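PDB 4GDI: neuraminidase from Influenza A virus, which resembles the sialidases that remove terminal sialic acids from glycoconjugates, though its diverged putative active site leaves such activity in doubt. Local coordinates for residues Phe54-Ala59 with Leu79-Ile84. Numbering follows the deposited sequence.
Sequences FKFFIA and LYKTPI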
loop_
_atom_site.group_PDB
_atom_site.type_symbol
_atom_site.label_atom_id
_atom_site.label_comp_id
_atom_site.label_asym_id
_atom_site.label_seq_id
_atom_site.Cartn_x
_atom_site.Cartn_y
_atom_site.Cartn_z
ATOM N N PHE A 54 -6.270 -8.627 12.142
ATOM C CA PHE A 54 -6.209 -9.209 10.814
ATOM C C PHE A 54 -7.182 -10.376 10.707
ATOM O O PHE A 54 -7.520 -11.022 11.700
ATOM C CB PHE A 54 -4.785 -9.702 10.499
ATOM C CG PHE A 54 -3.743 -8.618 10.559
ATOM C CD1 PHE A 54 -3.155 -8.271 11.771
ATOM C CD2 PHE A 54 -3.362 -7.938 9.409
ATOM C CE1 PHE A 54 -2.199 -7.254 11.843
ATOM C CE2 PHE A 54 -2.411 -6.909 9.469
ATOM C CZ PHE A 54 -1.824 -6.574 10.693
ATOM N N LYS A 55 -7.618 -10.621 9.480
ATOM C CA LYS A 55 -8.346 -11.822 9.115
ATOM C C LYS A 55 -7.355 -12.834 8.556
ATOM O O LYS A 55 -6.699 -12.581 7.546
ATOM C CB LYS A 55 -9.413 -11.493 8.066
ATOM C CG LYS A 55 -10.149 -12.715 7.533
ATOM C CD LYS A 55 -11.325 -12.325 6.643
ATOM C CE LYS A 55 -11.178 -12.911 5.245
ATOM N NZ LYS A 55 -12.046 -12.235 4.242
ATOM N N PHE A 56 -7.242 -13.974 9.230
ATOM C CA PHE A 56 -6.477 -15.106 8.740
ATOM C C PHE A 56 -7.468 -16.090 8.119
ATOM O O PHE A 56 -8.544 -16.307 8.668
ATOM C CB PHE A 56 -5.724 -15.785 9.886
ATOM C CG PHE A 56 -4.588 -14.970 10.433
ATOM C CD1 PHE A 56 -4.829 -13.945 11.316
ATOM C CD2 PHE A 56 -3.282 -15.248 10.075
ATOM C CE1 PHE A 56 -3.796 -13.202 11.818
ATOM C CE2 PHE A 56 -2.245 -14.505 10.582
ATOM C CZ PHE A 56 -2.499 -13.487 11.441
ATOM N N PHE A 57 -7.100 -16.700 7.000
ATOM C CA PHE A 57 -8.023 -17.568 6.284
ATOM C C PHE A 57 -7.347 -18.469 5.258
ATOM O O PHE A 57 -6.240 -18.186 4.796
ATOM C CB PHE A 57 -9.097 -16.729 5.584
ATOM C CG PHE A 57 -8.566 -15.824 4.504
ATOM C CD1 PHE A 57 -8.106 -14.559 4.806
ATOM C CD2 PHE A 57 -8.558 -16.234 3.181
ATOM C CE1 PHE A 57 -7.619 -13.724 3.808
ATOM C CE2 PHE A 57 -8.079 -15.400 2.178
ATOM C CZ PHE A 57 -7.611 -14.148 2.492
ATOM N N ILE A 58 -8.020 -19.566 4.911
ATOM C CA ILE A 58 -7.549 -20.424 3.840
ATOM C C ILE A 58 -8.227 -19.935 2.563
ATOM O O ILE A 58 -9.455 -19.801 2.523
ATOM C CB ILE A 58 -7.901 -21.905 4.085
ATOM C CG1 ILE A 58 -7.471 -22.352 5.487
ATOM C CG2 ILE A 58 -7.251 -22.788 3.033
ATOM C CD1 ILE A 58 -5.983 -22.169 5.772
ATOM N N ALA A 59 -7.441 -19.659 1.526
ATOM C CA ALA A 59 -8.010 -19.225 0.246
ATOM C C ALA A 59 -8.466 -20.438 -0.548
ATOM O O ALA A 59 -7.789 -21.466 -0.552
ATOM C CB ALA A 59 -6.990 -18.446 -0.561
ATOM N N LEU A 79 -2.747 -20.496 3.589
ATOM C CA LEU A 79 -3.184 -19.521 4.566
ATOM C C LEU A 79 -2.757 -18.107 4.148
ATOM O O LEU A 79 -1.597 -17.884 3.782
ATOM C CB LEU A 79 -2.529 -19.865 5.909
ATOM C CG LEU A 79 -2.685 -18.847 7.028
ATOM C CD1 LEU A 79 -4.134 -18.828 7.543
ATOM C CD2 LEU A 79 -1.683 -19.164 8.144
ATOM N N TYR A 80 -3.686 -17.162 4.252
ATOM C CA TYR A 80 -3.461 -15.758 3.917
ATOM C C TYR A 80 -3.881 -14.914 5.103
ATOM O O TYR A 80 -4.612 -15.381 5.975
ATOM C CB TYR A 80 -4.344 -15.306 2.735
ATOM C CG TYR A 80 -3.960 -15.817 1.370
ATOM C CD1 TYR A 80 -4.060 -17.167 1.055
ATOM C CD2 TYR A 80 -3.534 -14.939 0.375
ATOM C CE1 TYR A 80 -3.721 -17.630 -0.209
ATOM C CE2 TYR A 80 -3.193 -15.391 -0.891
ATOM C CZ TYR A 80 -3.283 -16.737 -1.175
ATOM O OH TYR A 80 -2.957 -17.187 -2.434
ATOM N N LYS A 81 -3.447 -13.660 5.123
ATOM C CA LYS A 81 -4.006 -12.704 6.056
ATOM C C LYS A 81 -4.209 -11.348 5.404
ATOM O O LYS A 81 -3.464 -10.935 4.504
ATOM C CB LYS A 81 -3.161 -12.576 7.320
ATOM C CG LYS A 81 -1.929 -11.709 7.198
ATOM C CD LYS A 81 -1.431 -11.325 8.589
ATOM C CE LYS A 81 -0.053 -10.673 8.548
ATOM N NZ LYS A 81 0.232 -9.913 9.808
ATOM N N THR A 82 -5.247 -10.676 5.877
ATOM C CA THR A 82 -5.683 -9.387 5.357
ATOM C C THR A 82 -6.022 -8.472 6.535
ATOM O O THR A 82 -6.654 -8.919 7.495
ATOM C CB THR A 82 -6.976 -9.571 4.514
ATOM O OG1 THR A 82 -6.705 -10.451 3.421
ATOM C CG2 THR A 82 -7.475 -8.244 3.978
ATOM N N PRO A 83 -5.624 -7.191 6.468
ATOM C CA PRO A 83 -6.064 -6.243 7.505
ATOM C C PRO A 83 -7.579 -6.203 7.602
ATOM O O PRO A 83 -8.271 -6.185 6.587
ATOM C CB PRO A 83 -5.514 -4.892 7.017
ATOM C CG PRO A 83 -4.375 -5.237 6.136
ATOM C CD PRO A 83 -4.734 -6.554 5.481
ATOM N N ILE A 84 -8.097 -6.193 8.823
ATOM C CA ILE A 84 -9.532 -6.361 9.022
ATOM C C ILE A 84 -10.379 -5.336 8.234
ATOM O O ILE A 84 -11.436 -5.674 7.680
ATOM C CB ILE A 84 -9.877 -6.323 10.527
ATOM C CG1 ILE A 84 -11.296 -6.835 10.754
ATOM C CG2 ILE A 84 -9.673 -4.928 11.098
ATOM C CD1 ILE A 84 -11.464 -8.287 10.371
#
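K55 and F57 face T82 and Y80 as the hydrogen-bonded pairs of an antiparallel ladder whose strand directions make an angle of 160°, each pair closed by two N-H...O=C bonds, such as K55 N to T82 O at 2.8 Å. In the non-hydrogen-bonded pair between them, F56 and K81, the side chains lie side by side: K81 CB makes a CH-pi contact 4.0 Å from the F56 ring centroid, offset toward its rim, and K81 CD reaches F56 CZ at 3.7 Å. K81 turns its CG in over its own backbone, flanked by N and C (chi1 80°), and the extended chain beyond carries the amine past F56. K81 NZ lies 3.9 Å from the F54 ring centroid, almost on its normal, a cation-pi contact. Lysine suits this place because its methylenes pack on one phenyl ring while its charge meets the other. These strands, 53-64 and 78-83, are neighbours in one antiparallel blade of the neuraminidase beta-propeller, and W111 of the adjacent blade touches F54, F56 and K81. F57, K55, Y80 and T82 point to the reverse face. Y80 CB covers one face of the F57 ring in a CH-pi contact, 3.5 Å from F57 CZ, whereas the tyrosine ring is slid aside, nearly parallel at 17° but barely overlapping. Threonine suits its place because T82 OG1 fits in plane at the slightly positive C-H rim, 3.4 Å from F57 CE1, while hydrogen bonds to S93 and S88 satisfy it. A59 fits closely against Y80 CE1, and the tyrosine also packs on F28 of a neighbouring subunit.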